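PDB 7A0H: F-actin-capping protein subunit alpha from Plasmodium berghei, which forms an asymmetric homodimer and probably caps the barbed ends of actin filaments independently of calcium, blocking subunit exchange without severing the filaments. Local coordinates for residues Y52-F62 with V91-T101. Sequence-based numbering, arbitrary orientation.
Sequences YNEDNYILIPF and VNHLKRKVIDT
The amide nitrogen ND2 of Asn53 faces two acceptors of one residue, donating weakly to His93 ND1 at 3.3 Å and to His93 O at 3.4 Å. It reaches ND1 at the edge of the imidazole and in its plane, although amide and ring planes stand 47° apart. Asn53 OD1 has no comparable partner: it is buried on the Arg96 side, where NH2 remains 3.7 Å away. This illustrates how a few long polar bonds can share an interface with a small apolar core, here around Ile60. With Arg96 extended from CG to NE, its guanidinium passes across Ile58, whose CG2 and CD1 lie over one face, and its NH2 comes to the edge of the Tyr52 ring. Ile60 has CG1 anti to the carbonyl carbon (chi1 -68°), sending CD1 tip to tip against Val91 CG1, while CG2 packs over the Lys97 backbone and against Val98 CG2, 3.9 Å away. Farther along, the Phe62 ring meets Thr101 CG2 through CE1 at 3.6 Å. No backbone bond joins the segments directly; a water links Pro61 O and Val98 N, each 2.7 Å from it. The strands 58-62 and 97-101 cross at -57°, packing the hairpin strand 58-62, paired with 66-70, against the edge of a separate antiparallel sheet, where the 93-96 turn joins strands 87-92 and 97-103 and Arg96 and Lys97 both face Asn92 in a G1 beta bulge.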
# COMPACT_ATOMS: atom_id res chain seq x y z
N TYR A 52 -17.53 1.43 -1.38
CA TYR A 52 -16.37 1.29 -0.52
C TYR A 52 -16.76 1.05 0.93
O TYR A 52 -16.23 0.14 1.59
CB TYR A 52 -15.53 2.56 -0.68
CG TYR A 52 -14.32 2.55 0.13
CD1 TYR A 52 -13.18 1.94 -0.34
CD2 TYR A 52 -14.33 3.09 1.40
CE1 TYR A 52 -12.04 1.90 0.44
CE2 TYR A 52 -13.21 3.05 2.19
CZ TYR A 52 -12.06 2.46 1.70
OH TYR A 52 -10.92 2.44 2.47
N ASN A 53 -17.67 1.87 1.47
CA ASN A 53 -18.09 1.72 2.86
C ASN A 53 -18.75 0.37 3.07
O ASN A 53 -18.57 -0.29 4.09
CB ASN A 53 -19.10 2.83 3.24
CG ASN A 53 -18.44 4.12 3.64
OD1 ASN A 53 -17.22 4.21 3.64
ND2 ASN A 53 -19.24 5.16 3.95
N GLU A 54 -19.54 -0.05 2.12
CA GLU A 54 -20.21 -1.32 2.28
C GLU A 54 -19.20 -2.44 2.25
O GLU A 54 -19.28 -3.37 3.07
CB GLU A 54 -21.28 -1.46 1.20
CG GLU A 54 -22.38 -0.43 1.45
CD GLU A 54 -23.36 -0.32 0.29
OE1 GLU A 54 -23.13 -1.00 -0.73
OE2 GLU A 54 -24.38 0.39 0.43
N ASP A 55 -18.21 -2.34 1.35
CA ASP A 55 -17.18 -3.35 1.23
C ASP A 55 -16.34 -3.50 2.49
O ASP A 55 -15.56 -4.44 2.60
CB ASP A 55 -16.29 -3.07 0.03
CG ASP A 55 -17.01 -3.33 -1.25
OD1 ASP A 55 -18.18 -3.77 -1.15
OD2 ASP A 55 -16.44 -3.14 -2.33
N ASN A 56 -16.36 -2.52 3.38
CA ASN A 56 -15.44 -2.56 4.51
C ASN A 56 -16.18 -2.56 5.82
O ASN A 56 -15.55 -2.31 6.86
CB ASN A 56 -14.46 -1.40 4.44
CG ASN A 56 -13.42 -1.60 3.35
OD1 ASN A 56 -12.56 -2.50 3.46
ND2 ASN A 56 -13.53 -0.82 2.26
N TYR A 57 -17.49 -2.81 5.83
CA TYR A 57 -18.18 -2.98 7.10
C TYR A 57 -17.79 -1.82 7.99
O TYR A 57 -17.35 -2.02 9.13
CB TYR A 57 -17.83 -4.32 7.79
CG TYR A 57 -18.27 -5.49 6.95
CD1 TYR A 57 -19.55 -6.00 7.04
CD2 TYR A 57 -17.41 -6.03 6.05
CE1 TYR A 57 -19.97 -7.01 6.20
CE2 TYR A 57 -17.81 -7.06 5.23
CZ TYR A 57 -19.07 -7.55 5.33
OH TYR A 57 -19.45 -8.55 4.51
N ILE A 58 -17.92 -0.62 7.43
CA ILE A 58 -17.66 0.64 8.12
C ILE A 58 -18.71 0.82 9.21
O ILE A 58 -19.91 0.63 9.00
CB ILE A 58 -17.72 1.80 7.10
CG1 ILE A 58 -16.46 1.88 6.21
CG2 ILE A 58 -17.99 3.18 7.74
CD1 ILE A 58 -15.24 1.67 6.94
N LEU A 59 -18.27 1.37 10.32
CA LEU A 59 -19.13 1.78 11.41
C LEU A 59 -19.46 3.26 11.40
O LEU A 59 -18.57 4.10 11.49
CB LEU A 59 -18.44 1.52 12.75
CG LEU A 59 -17.95 0.08 13.09
CD1 LEU A 59 -17.41 0.15 14.52
CD2 LEU A 59 -19.13 -0.85 12.88
N ILE A 60 -20.75 3.56 11.52
CA ILE A 60 -21.23 4.93 11.68
C ILE A 60 -21.89 5.04 13.03
O ILE A 60 -22.83 4.31 13.33
CB ILE A 60 -22.20 5.34 10.55
CG1 ILE A 60 -21.37 5.40 9.28
CG2 ILE A 60 -22.82 6.68 10.93
CD1 ILE A 60 -22.15 5.63 8.05
N PRO A 61 -21.44 5.94 13.87
CA PRO A 61 -22.04 6.09 15.19
C PRO A 61 -23.45 6.62 15.12
O PRO A 61 -23.78 7.51 14.32
CB PRO A 61 -21.15 7.15 15.85
CG PRO A 61 -19.92 7.18 15.06
CD PRO A 61 -20.31 6.84 13.66
N PHE A 62 -24.27 6.10 16.02
CA PHE A 62 -25.70 6.37 16.04
C PHE A 62 -26.08 6.69 17.47
O PHE A 62 -25.74 5.93 18.37
CB PHE A 62 -26.44 5.15 15.45
CG PHE A 62 -27.90 5.28 15.53
CD1 PHE A 62 -28.51 6.46 15.17
CD2 PHE A 62 -28.68 4.21 15.89
CE1 PHE A 62 -29.86 6.60 15.24
CE2 PHE A 62 -30.03 4.34 15.96
CZ PHE A 62 -30.63 5.53 15.63
N VAL A 91 -27.95 7.27 5.69
CA VAL A 91 -26.60 7.65 6.06
C VAL A 91 -25.98 8.63 5.08
O VAL A 91 -26.26 8.59 3.88
CB VAL A 91 -25.75 6.35 6.18
CG1 VAL A 91 -24.39 6.62 5.94
CG2 VAL A 91 -25.94 5.71 7.60
N ASN A 92 -25.07 9.47 5.57
CA ASN A 92 -24.19 10.21 4.66
C ASN A 92 -22.83 9.51 4.64
O ASN A 92 -22.11 9.49 5.66
CB ASN A 92 -24.03 11.68 5.01
CG ASN A 92 -23.20 12.46 3.96
OD1 ASN A 92 -22.38 11.86 3.25
ND2 ASN A 92 -23.49 13.80 3.80
N HIS A 93 -22.48 9.00 3.48
CA HIS A 93 -21.28 8.19 3.35
C HIS A 93 -20.01 9.03 3.37
O HIS A 93 -18.99 8.57 3.90
CB HIS A 93 -21.37 7.38 2.07
CG HIS A 93 -22.46 6.37 2.09
ND1 HIS A 93 -22.32 5.15 2.74
CD2 HIS A 93 -23.69 6.38 1.55
CE1 HIS A 93 -23.43 4.46 2.57
NE2 HIS A 93 -24.27 5.17 1.83
N LEU A 94 -20.02 10.22 2.79
CA LEU A 94 -18.83 11.06 2.87
C LEU A 94 -18.64 11.53 4.30
O LEU A 94 -17.52 11.53 4.83
CB LEU A 94 -18.93 12.24 1.92
CG LEU A 94 -19.31 11.92 0.47
CD1 LEU A 94 -20.21 13.02 -0.15
CD2 LEU A 94 -18.01 11.73 -0.32
N LYS A 95 -19.72 11.96 4.93
CA LYS A 95 -19.60 12.43 6.30
C LYS A 95 -19.52 11.27 7.31
O LYS A 95 -19.04 11.48 8.43
CB LYS A 95 -20.80 13.32 6.62
CG LYS A 95 -20.96 14.61 5.79
CD LYS A 95 -19.91 15.67 6.23
CE LYS A 95 -20.14 17.06 5.58
NZ LYS A 95 -18.90 17.99 5.54
N ARG A 96 -20.00 10.08 6.94
CA ARG A 96 -20.08 8.96 7.89
C ARG A 96 -20.90 9.35 9.11
O ARG A 96 -20.45 9.31 10.26
CB ARG A 96 -18.70 8.46 8.31
CG ARG A 96 -17.94 7.72 7.20
CD ARG A 96 -16.80 6.88 7.76
NE ARG A 96 -16.08 6.18 6.68
CZ ARG A 96 -14.94 5.49 6.86
NH1 ARG A 96 -14.37 5.42 8.07
NH2 ARG A 96 -14.38 4.86 5.84
N LYS A 97 -22.13 9.77 8.84
CA LYS A 97 -23.05 10.12 9.90
C LYS A 97 -24.44 9.71 9.51
O LYS A 97 -24.73 9.47 8.33
CB LYS A 97 -23.02 11.60 10.26
CG LYS A 97 -23.45 12.55 9.14
CD LYS A 97 -23.70 14.00 9.69
CE LYS A 97 -24.03 15.02 8.60
NZ LYS A 97 -24.08 16.39 9.22
N VAL A 98 -25.28 9.57 10.53
CA VAL A 98 -26.69 9.29 10.34
C VAL A 98 -27.42 10.61 10.11
O VAL A 98 -27.38 11.51 10.97
CB VAL A 98 -27.26 8.57 11.56
CG1 VAL A 98 -28.74 8.35 11.40
CG2 VAL A 98 -26.56 7.23 11.73
N ILE A 99 -28.23 10.66 9.06
CA ILE A 99 -28.97 11.88 8.75
C ILE A 99 -30.47 11.71 8.86
O ILE A 99 -31.20 12.69 8.75
CB ILE A 99 -28.60 12.42 7.34
CG1 ILE A 99 -28.88 11.38 6.24
CG2 ILE A 99 -27.14 12.69 7.29
CD1 ILE A 99 -28.61 11.86 4.76
N ASP A 100 -30.97 10.50 9.06
CA ASP A 100 -32.41 10.32 9.28
C ASP A 100 -32.61 8.87 9.73
O ASP A 100 -31.79 8.00 9.47
CB ASP A 100 -33.18 10.72 7.99
CG ASP A 100 -34.66 10.84 8.18
OD1 ASP A 100 -35.15 11.43 9.21
OD2 ASP A 100 -35.35 10.42 7.21
N THR A 101 -33.70 8.62 10.43
CA THR A 101 -34.00 7.25 10.80
C THR A 101 -35.48 7.03 10.63
O THR A 101 -36.28 7.94 10.88
CB THR A 101 -33.61 6.93 12.22
OG1 THR A 101 -34.29 7.84 13.07
CG2 THR A 101 -32.14 7.08 12.44
O HOH W 1 -15.40 4.95 10.41
O HOH W 2 -24.19 9.81 13.02